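Long-range contacts in superoxide dismutase [Mn/Fe] (Porphyromonas gingivalis, PDB 1UER), which converts superoxide radicals into oxygen and hydrogen peroxide by cycling a single bound iron or manganese ion in each subunit between oxidation states: residues 70-75 with 142-147; 37-42 with 62-67; 152-157 with 182-187. All coordinates share one frame; numbering follows the deposited sequence.

Contact 1. Residues 70-75 with 142-147; sequences QTLNHN and AGNPVR. With FE (Fe (III) ion), chain E.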
loop_
_atom_site.group_PDB
_atom_site.type_symbol
_atom_site.label_atom_id
_atom_site.label_comp_id
_atom_site.label_asym_id
_atom_site.label_seq_id
_atom_site.Cartn_x
_atom_site.Cartn_y
_atom_site.Cartn_z
ATOM N N GLN A 70 12.413 -5.509 -0.007
ATOM C CA GLN A 70 11.474 -5.935 1.032
ATOM C C GLN A 70 12.110 -6.971 1.976
ATOM O O GLN A 70 11.873 -6.932 3.182
ATOM C CB GLN A 70 10.192 -6.496 0.407
ATOM C CG GLN A 70 9.228 -5.394 -0.064
ATOM C CD GLN A 70 8.730 -4.523 1.082
ATOM O OE1 GLN A 70 9.476 -3.724 1.657
ATOM N NE2 GLN A 70 7.442 -4.692 1.435
ATOM N N THR A 71 12.927 -7.880 1.447
ATOM C CA THR A 71 13.576 -8.856 2.335
ATOM C C THR A 71 14.497 -8.105 3.348
ATOM O O THR A 71 14.434 -8.350 4.556
ATOM C CB THR A 71 14.416 -9.857 1.493
ATOM O OG1 THR A 71 13.533 -10.607 0.642
ATOM C CG2 THR A 71 15.185 -10.798 2.395
ATOM N N LEU A 72 15.364 -7.207 2.882
ATOM C CA LEU A 72 16.239 -6.482 3.809
ATOM C C LEU A 72 15.430 -5.653 4.808
ATOM O O LEU A 72 15.679 -5.712 6.007
ATOM C CB LEU A 72 17.217 -5.558 3.052
ATOM C CG LEU A 72 18.174 -4.713 3.908
ATOM C CD1 LEU A 72 18.961 -5.607 4.876
ATOM C CD2 LEU A 72 19.054 -3.852 2.998
ATOM N N ASN A 73 14.436 -4.908 4.315
ATOM C CA ASN A 73 13.609 -4.095 5.205
ATOM C C ASN A 73 13.020 -4.965 6.329
ATOM O O ASN A 73 13.108 -4.595 7.499
ATOM C CB ASN A 73 12.437 -3.486 4.432
ATOM C CG ASN A 73 12.812 -2.238 3.692
ATOM O OD1 ASN A 73 13.650 -1.466 4.160
ATOM N ND2 ASN A 73 12.158 -1.996 2.544
ATOM N N HIS A 74 12.406 -6.098 5.964
ATOM C CA HIS A 74 11.789 -6.954 6.983
ATOM C C HIS A 74 12.784 -7.635 7.926
ATOM O O HIS A 74 12.503 -7.799 9.119
ATOM C CB HIS A 74 10.858 -7.970 6.316
ATOM C CG HIS A 74 9.602 -7.359 5.805
ATOM N ND1 HIS A 74 9.507 -6.816 4.543
ATOM C CD2 HIS A 74 8.380 -7.203 6.379
ATOM C CE1 HIS A 74 8.280 -6.354 4.358
ATOM N NE2 HIS A 74 7.582 -6.574 5.453
ATOM N N ASN A 75 13.966 -7.994 7.426
ATOM C CA ASN A 75 14.950 -8.620 8.321
ATOM C C ASN A 75 15.323 -7.589 9.405
ATOM O O ASN A 75 15.413 -7.927 10.588
ATOM C CB ASN A 75 16.206 -9.040 7.552
ATOM C CG ASN A 75 15.941 -10.183 6.584
ATOM O OD1 ASN A 75 14.896 -10.847 6.656
ATOM N ND2 ASN A 75 16.886 -10.421 5.676
ATOM N N ALA A 142 9.230 -0.622 -1.689
ATOM C CA ALA A 142 10.340 -1.465 -1.181
ATOM C C ALA A 142 11.635 -0.720 -0.832
ATOM O O ALA A 142 12.654 -1.357 -0.543
ATOM C CB ALA A 142 10.675 -2.553 -2.218
ATOM N N GLY A 143 11.581 0.599 -0.879
ATOM C CA GLY A 143 12.762 1.418 -0.636
ATOM C C GLY A 143 13.486 1.141 0.654
ATOM O O GLY A 143 12.868 0.763 1.626
ATOM N N ASN A 144 14.805 1.353 0.644
ATOM C CA ASN A 144 15.645 1.157 1.835
ATOM C C ASN A 144 16.826 2.129 1.711
ATOM O O ASN A 144 17.335 2.328 0.613
ATOM C CB ASN A 144 16.136 -0.288 1.929
ATOM C CG ASN A 144 16.957 -0.536 3.184
ATOM O OD1 ASN A 144 18.147 -0.256 3.202
ATOM N ND2 ASN A 144 16.314 -1.024 4.249
ATOM N N PRO A 145 17.275 2.730 2.836
ATOM C CA PRO A 145 18.386 3.690 2.815
ATOM C C PRO A 145 19.705 3.228 2.243
ATOM O O PRO A 145 20.532 4.078 1.882
ATOM C CB PRO A 145 18.538 4.126 4.277
ATOM C CG PRO A 145 17.210 3.767 4.927
ATOM C CD PRO A 145 16.796 2.499 4.208
ATOM N N VAL A 146 19.939 1.923 2.185
ATOM C CA VAL A 146 21.212 1.474 1.613
ATOM C C VAL A 146 21.279 1.891 0.149
ATOM O O VAL A 146 22.381 2.036 -0.408
ATOM C CB VAL A 146 21.478 -0.077 1.745
ATOM C CG1 VAL A 146 21.727 -0.438 3.205
ATOM C CG2 VAL A 146 20.356 -0.893 1.201
ATOM N N ARG A 147 20.116 2.113 -0.469
ATOM C CA ARG A 147 20.079 2.517 -1.876
ATOM C C ARG A 147 20.734 3.874 -2.112
ATOM O O ARG A 147 21.180 4.160 -3.228
ATOM C CB ARG A 147 18.629 2.507 -2.408
ATOM C CG ARG A 147 18.527 2.436 -3.946
ATOM C CD ARG A 147 17.622 1.282 -4.448
ATOM N NE ARG A 147 17.539 1.251 -5.919
ATOM C CZ ARG A 147 18.213 0.431 -6.730
ATOM N NH1 ARG A 147 19.065 -0.488 -6.262
ATOM N NH2 ARG A 147 18.072 0.565 -8.049
HETATM FE FE FE E . 5.732 -5.441 5.582
HETATM O O HOH W 1 6.017 -4.174 4.009
#

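Contact 2. Residues 37-42 with 62-67; sequences DNLNKL and GGIFNN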
loop_
_atom_site.group_PDB
_atom_site.type_symbol
_atom_site.label_atom_id
_atom_site.label_comp_id
_atom_site.label_asym_id
_atom_site.label_seq_id
_atom_site.Cartn_x
_atom_site.Cartn_y
_atom_site.Cartn_z
ATOM N N ASP A 37 11.079 -16.189 -1.295
ATOM C CA ASP A 37 10.950 -17.212 -2.340
ATOM C C ASP A 37 11.090 -16.579 -3.729
ATOM O O ASP A 37 11.703 -17.165 -4.637
ATOM C CB ASP A 37 9.593 -17.900 -2.253
ATOM C CG ASP A 37 9.464 -18.823 -1.069
ATOM O OD1 ASP A 37 10.479 -19.129 -0.370
ATOM O OD2 ASP A 37 8.308 -19.262 -0.839
ATOM N N ASN A 38 10.496 -15.401 -3.901
ATOM C CA ASN A 38 10.565 -14.696 -5.179
ATOM C C ASN A 38 11.998 -14.200 -5.453
ATOM O O ASN A 38 12.463 -14.208 -6.609
ATOM C CB ASN A 38 9.637 -13.483 -5.196
ATOM C CG ASN A 38 8.154 -13.863 -5.280
ATOM O OD1 ASN A 38 7.799 -15.024 -5.476
ATOM N ND2 ASN A 38 7.285 -12.859 -5.111
ATOM N N LEU A 39 12.692 -13.758 -4.410
ATOM C CA LEU A 39 14.039 -13.263 -4.628
ATOM C C LEU A 39 14.921 -14.424 -5.107
ATOM O O LEU A 39 15.651 -14.282 -6.092
ATOM C CB LEU A 39 14.590 -12.650 -3.348
ATOM C CG LEU A 39 16.064 -12.304 -3.374
ATOM C CD1 LEU A 39 16.309 -11.253 -4.446
ATOM C CD2 LEU A 39 16.491 -11.811 -2.001
ATOM N N ASN A 40 14.832 -15.564 -4.431
ATOM C CA ASN A 40 15.645 -16.717 -4.831
ATOM C C ASN A 40 15.365 -17.187 -6.257
ATOM O O ASN A 40 16.286 -17.569 -6.994
ATOM C CB ASN A 40 15.464 -17.861 -3.845
ATOM C CG ASN A 40 16.174 -17.599 -2.519
ATOM O OD1 ASN A 40 17.336 -17.186 -2.498
ATOM N ND2 ASN A 40 15.470 -17.823 -1.404
ATOM N N LYS A 41 14.111 -17.127 -6.692
ATOM C CA LYS A 41 13.817 -17.590 -8.055
ATOM C C LYS A 41 14.247 -16.585 -9.117
ATOM O O LYS A 41 14.846 -16.932 -10.144
ATOM C CB LYS A 41 12.312 -17.901 -8.199
ATOM C CG LYS A 41 11.939 -18.470 -9.555
ATOM C CD LYS A 41 10.524 -18.999 -9.577
ATOM C CE LYS A 41 9.805 -18.624 -10.883
ATOM N NZ LYS A 41 9.147 -19.796 -11.497
ATOM N N LEU A 42 13.968 -15.320 -8.856
ATOM C CA LEU A 42 14.276 -14.269 -9.799
ATOM C C LEU A 42 15.760 -14.035 -10.061
ATOM O O LEU A 42 16.135 -13.504 -11.111
ATOM C CB LEU A 42 13.641 -12.957 -9.328
ATOM C CG LEU A 42 12.290 -12.462 -9.879
ATOM C CD1 LEU A 42 11.471 -13.556 -10.575
ATOM C CD2 LEU A 42 11.550 -11.810 -8.724
ATOM N N GLY A 62 13.717 -3.139 -10.754
ATOM C CA GLY A 62 12.535 -3.913 -11.082
ATOM C C GLY A 62 12.079 -4.881 -10.012
ATOM O O GLY A 62 12.141 -4.575 -8.816
ATOM N N GLY A 63 11.621 -6.051 -10.438
ATOM C CA GLY A 63 11.135 -7.047 -9.500
ATOM C C GLY A 63 12.202 -7.573 -8.561
ATOM O O GLY A 63 11.916 -7.867 -7.389
ATOM N N ILE A 64 13.435 -7.715 -9.054
ATOM C CA ILE A 64 14.489 -8.210 -8.169
ATOM C C ILE A 64 14.652 -7.219 -7.035
ATOM O O ILE A 64 14.733 -7.611 -5.881
ATOM C CB ILE A 64 15.832 -8.415 -8.905
ATOM C CG1 ILE A 64 15.726 -9.656 -9.782
ATOM C CG2 ILE A 64 16.995 -8.643 -7.893
ATOM C CD1 ILE A 64 16.974 -9.920 -10.649
ATOM N N PHE A 65 14.674 -5.934 -7.346
ATOM C CA PHE A 65 14.809 -4.960 -6.279
ATOM C C PHE A 65 13.614 -4.978 -5.343
ATOM O O PHE A 65 13.764 -4.895 -4.115
ATOM C CB PHE A 65 14.957 -3.538 -6.814
ATOM C CG PHE A 65 14.958 -2.515 -5.729
ATOM C CD1 PHE A 65 16.124 -2.259 -5.021
ATOM C CD2 PHE A 65 13.783 -1.868 -5.345
ATOM C CE1 PHE A 65 16.121 -1.386 -3.950
ATOM C CE2 PHE A 65 13.774 -0.987 -4.264
ATOM C CZ PHE A 65 14.933 -0.750 -3.571
ATOM N N ASN A 66 12.412 -5.063 -5.908
ATOM C CA ASN A 66 11.230 -5.049 -5.052
ATOM C C ASN A 66 11.320 -6.135 -3.982
ATOM O O ASN A 66 11.050 -5.877 -2.806
ATOM C CB ASN A 66 9.950 -5.260 -5.864
ATOM C CG ASN A 66 9.543 -4.034 -6.649
ATOM O OD1 ASN A 66 9.967 -2.922 -6.355
ATOM N ND2 ASN A 66 8.704 -4.243 -7.659
ATOM N N ASN A 67 11.693 -7.352 -4.379
ATOM C CA ASN A 67 11.761 -8.442 -3.424
ATOM C C ASN A 67 13.000 -8.374 -2.528
ATOM O O ASN A 67 12.939 -8.686 -1.348
ATOM C CB ASN A 67 11.689 -9.760 -4.179
ATOM C CG ASN A 67 10.307 -10.001 -4.756
ATOM O OD1 ASN A 67 9.337 -10.275 -4.020
ATOM N ND2 ASN A 67 10.192 -9.873 -6.088
#

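Contact 3. Residues 152-157 with 182-187; sequences PLLGFD and VDWDIV. With FE (Fe (III) ion), chain E.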
loop_
_atom_site.group_PDB
_atom_site.type_symbol
_atom_site.label_atom_id
_atom_site.label_comp_id
_atom_site.label_asym_id
_atom_site.label_seq_id
_atom_site.Cartn_x
_atom_site.Cartn_y
_atom_site.Cartn_z
ATOM N N PRO A 152 20.977 1.759 7.455
ATOM C CA PRO A 152 19.606 1.694 7.991
ATOM C C PRO A 152 19.646 1.380 9.461
ATOM O O PRO A 152 20.151 0.334 9.827
ATOM C CB PRO A 152 18.950 0.576 7.186
ATOM C CG PRO A 152 20.086 -0.287 6.685
ATOM C CD PRO A 152 21.362 0.540 6.728
ATOM N N LEU A 153 19.103 2.270 10.290
ATOM C CA LEU A 153 19.135 2.077 11.743
ATOM C C LEU A 153 17.813 1.621 12.379
ATOM O O LEU A 153 17.776 0.695 13.177
ATOM C CB LEU A 153 19.583 3.379 12.435
ATOM C CG LEU A 153 20.884 4.023 11.928
ATOM C CD1 LEU A 153 21.117 5.345 12.639
ATOM C CD2 LEU A 153 22.069 3.058 12.190
ATOM N N LEU A 154 16.727 2.291 12.034
ATOM C CA LEU A 154 15.418 1.962 12.616
ATOM C C LEU A 154 14.376 2.157 11.535
ATOM O O LEU A 154 14.291 3.242 10.961
ATOM C CB LEU A 154 15.111 2.924 13.755
ATOM C CG LEU A 154 13.736 2.719 14.381
ATOM C CD1 LEU A 154 13.740 1.450 15.192
ATOM C CD2 LEU A 154 13.418 3.901 15.298
ATOM N N GLY A 155 13.578 1.131 11.252
ATOM C CA GLY A 155 12.605 1.313 10.184
ATOM C C GLY A 155 11.229 0.826 10.566
ATOM O O GLY A 155 11.081 -0.275 11.083
ATOM N N PHE A 156 10.219 1.645 10.284
ATOM C CA PHE A 156 8.827 1.301 10.578
ATOM C C PHE A 156 8.108 1.060 9.261
ATOM O O PHE A 156 8.201 1.859 8.323
ATOM C CB PHE A 156 8.152 2.448 11.337
ATOM C CG PHE A 156 8.610 2.596 12.785
ATOM C CD1 PHE A 156 9.454 1.633 13.373
ATOM C CD2 PHE A 156 8.199 3.702 13.554
ATOM C CE1 PHE A 156 9.895 1.771 14.728
ATOM C CE2 PHE A 156 8.631 3.855 14.911
ATOM C CZ PHE A 156 9.482 2.877 15.483
ATOM N N ASP A 157 7.405 -0.063 9.203
ATOM C CA ASP A 157 6.673 -0.506 8.023
ATOM C C ASP A 157 5.309 0.155 8.026
ATOM O O ASP A 157 4.554 -0.017 8.990
ATOM C CB ASP A 157 6.506 -2.024 8.107
ATOM C CG ASP A 157 5.993 -2.656 6.835
ATOM O OD1 ASP A 157 5.701 -1.949 5.867
ATOM O OD2 ASP A 157 5.893 -3.902 6.819
ATOM N N VAL A 182 10.671 -1.177 20.654
ATOM C CA VAL A 182 11.981 -0.986 20.030
ATOM C C VAL A 182 13.088 -1.385 21.037
ATOM O O VAL A 182 13.072 -0.965 22.193
ATOM C CB VAL A 182 12.204 0.489 19.636
ATOM C CG1 VAL A 182 13.680 0.717 19.267
ATOM C CG2 VAL A 182 11.306 0.876 18.456
ATOM N N ASP A 183 14.027 -2.211 20.592
ATOM C CA ASP A 183 15.175 -2.572 21.433
ATOM C C ASP A 183 16.326 -1.644 20.999
ATOM O O ASP A 183 16.983 -1.884 19.980
ATOM C CB ASP A 183 15.587 -4.034 21.217
ATOM C CG ASP A 183 16.674 -4.452 22.171
ATOM O OD1 ASP A 183 17.517 -3.598 22.518
ATOM O OD2 ASP A 183 16.682 -5.619 22.606
ATOM N N TRP A 184 16.563 -0.580 21.762
ATOM C CA TRP A 184 17.598 0.375 21.408
ATOM C C TRP A 184 18.999 -0.218 21.474
ATOM O O TRP A 184 19.896 0.287 20.821
ATOM C CB TRP A 184 17.462 1.652 22.260
ATOM C CG TRP A 184 16.294 2.486 21.784
ATOM C CD1 TRP A 184 15.066 2.599 22.382
ATOM C CD2 TRP A 184 16.231 3.266 20.590
ATOM N NE1 TRP A 184 14.240 3.401 21.621
ATOM C CE2 TRP A 184 14.929 3.826 20.519
ATOM C CE3 TRP A 184 17.147 3.552 19.563
ATOM C CZ2 TRP A 184 14.518 4.659 19.465
ATOM C CZ3 TRP A 184 16.734 4.396 18.505
ATOM C CH2 TRP A 184 15.427 4.937 18.476
ATOM N N ASP A 185 19.198 -1.286 22.240
ATOM C CA ASP A 185 20.537 -1.895 22.260
ATOM C C ASP A 185 20.843 -2.366 20.841
ATOM O O ASP A 185 21.940 -2.153 20.319
ATOM C CB ASP A 185 20.580 -3.087 23.213
ATOM C CG ASP A 185 20.497 -2.664 24.662
ATOM O OD1 ASP A 185 20.087 -3.481 25.520
ATOM O OD2 ASP A 185 20.840 -1.503 24.972
ATOM N N ILE A 186 19.855 -3.016 20.226
ATOM C CA ILE A 186 20.012 -3.525 18.873
ATOM C C ILE A 186 20.180 -2.386 17.865
ATOM O O ILE A 186 21.053 -2.453 16.981
ATOM C CB ILE A 186 18.800 -4.446 18.496
ATOM C CG1 ILE A 186 18.728 -5.599 19.505
ATOM C CG2 ILE A 186 18.932 -4.913 17.019
ATOM C CD1 ILE A 186 17.619 -6.621 19.329
ATOM N N VAL A 187 19.356 -1.339 17.974
ATOM C CA VAL A 187 19.465 -0.217 17.044
ATOM C C VAL A 187 20.801 0.536 17.221
ATOM O O VAL A 187 21.448 0.911 16.235
ATOM C CB VAL A 187 18.278 0.744 17.207
ATOM C CG1 VAL A 187 18.465 1.976 16.343
ATOM C CG2 VAL A 187 16.998 0.004 16.800
HETATM FE FE FE E . 5.732 -5.441 5.582
HETATM O O HOH W 1 6.017 -4.174 4.009
#

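Contact 1. Residues 70-75 with 142-147
Ala142 begins the run by packing its methyl against Gln70, CB to CG 3.8 Å. Phe119 of the second subunit packs on both residues. Gly143 gives its carbonyl to helix 62-79: Asn73 ND2 donates to Gly143 O at 3.0 Å, from above the carbonyl plane. Asn144 donates in return: Asn144 ND2 reaches Asn73 OD1 at 2.7 Å, nearly straight at 175°. The two side chains slide past each other in opposite directions, their amide planes 40° apart. With chi1 at -177°, CG of Asn144 lies anti to its backbone N, and the side chain extends toward the helix. Its OD1 accepts from Val146 N, an Asx turn that fixes the amide from the other end. Val146 CG2 meets Leu72 CD2 tip to tip at 3.7 Å.

The helix also supplies a metal ligand, His74, beside His27, Asp157 and His161. His74 NE2 binds iron at 2.2 Å, while its ND1 donates to Gln70 O. Gln70 NE2 donates to the iron-bound water at 3.0 Å and hydrogen-bonds to Tyr35 OH; OE1 does so to Trp123 NE1. A chain of hydrogen bonds thus runs from the loop through Asn73 and, by a weak bond, Gln70 to the iron-bound water.

Contact 2. Residues 37-42 with 62-67
Leu39 and Asn67 have the nearest CA atoms in this packing of two roughly antiparallel helices, part of the alpha-hairpin domain of iron/manganese superoxide dismutases. The short axes come within 8.9 Å and cross at -144°. Asn67 reaches into the interface with CG anti to its carbonyl carbon (chi1 -71°). Asn67 ND2 is tied to its own helix, donating to Gly63 O at 2.9 Å. Asn67 OD1 gets only a weak bond across the interface, from Asn38 ND2 at 3.5 Å. The two amide planes stand almost perpendicular, 87° apart. Asn38 CB also packs on Asn67 OD1, at 3.4 Å.

Leu42 has side-chain torsions that depart from the staggered positions. It crosses Asn67 at about a right angle, with Leu42 CD2 lying 3.5 Å from Asn67 ND2. Leu42 CB meets Ile64 CG1 at 3.9 Å. Leu39 CB faces Asn67 CB at 4.2 Å. Leu53, Ala68 and Thr71 also touch the Leu39 side chain, and Ile64 packs on Ile56 of helix 53-59. Gly63 O accepts from both Asn67 N and Asn67 ND2, which approach from opposite faces of its carbonyl plane.

Contact 3. Residues 152-157 with 182-187
Leu154 meets Val182, Trp184 and Val187 where the C-terminal helix 184-190 packs on strand 151-157 of the three-stranded antiparallel sheet. This is the alpha/beta C-terminal domain of iron/manganese superoxide dismutases. The strand carries a classic beta bulge here, with Leu153 and Leu154 both facing Leu126 on the neighbouring strand.

Apolar contacts make the interface. In Leu154, chi1 of 177° carries CG toward the helix, and the branch there sends CD1 and CD2 to different partners. Leu154 CD1 lies 3.9 Å from Val187 CG2 and 4.1 Å from Val182 CG2. Leu154 CD2 approaches Trp184 CH2 at 3.9 Å, the two side chains crossing at about a right angle. Val187 also presses CG1 against the backbone of the bulge, 3.5 Å from Leu153 O. That carbonyl is hydrogen-bonded to Arg190 one turn further along the helix.

Aromatic rings meet methyls in different ways. Val182 CG2 sits at the edge of the Phe156 ring, near its plane and 4.0 Å from CZ. Its other methyl, CG1, lies over one face of the Trp184 indole, offset toward the rim.

The polar side chains bond elsewhere than across the interface. Asp183 is the N-cap of the helix; its OD1 accepts weak bonds from Asp185 N and Ile186 N. Asp157 serves the metal alongside His27, His74 and His161: its OD1 accepts from Trp159 N and, weakly, from the metal-bound water, while Asp157 OD2 binds iron at 2.0 Å.

In the fold
From the N terminus, helix 21-42 leads through helix 53-59 to helix 62-79, and contact 2 closes this first loop inside the alpha-hairpin domain. Contact 1 opens further along helix 62-79. It closes over helices 91-101 and 104-117 and the first two strands, joining the hairpin to the loop between strands 134-140 and 151-157. Contact 3 then ties strand 151-157 to the last helix, 184-190. The three loops follow in series; none nests or crosses. Contacts 1 and 2 share helix 62-79 and touch where Phe65 packs on Arg147. Contacts 1 and 3 meet at the iron, through His74 and Asp157, and where Pro152 packs on Val146. Contacts 2 and 3 stay apart, about 11 Å between nearest atoms.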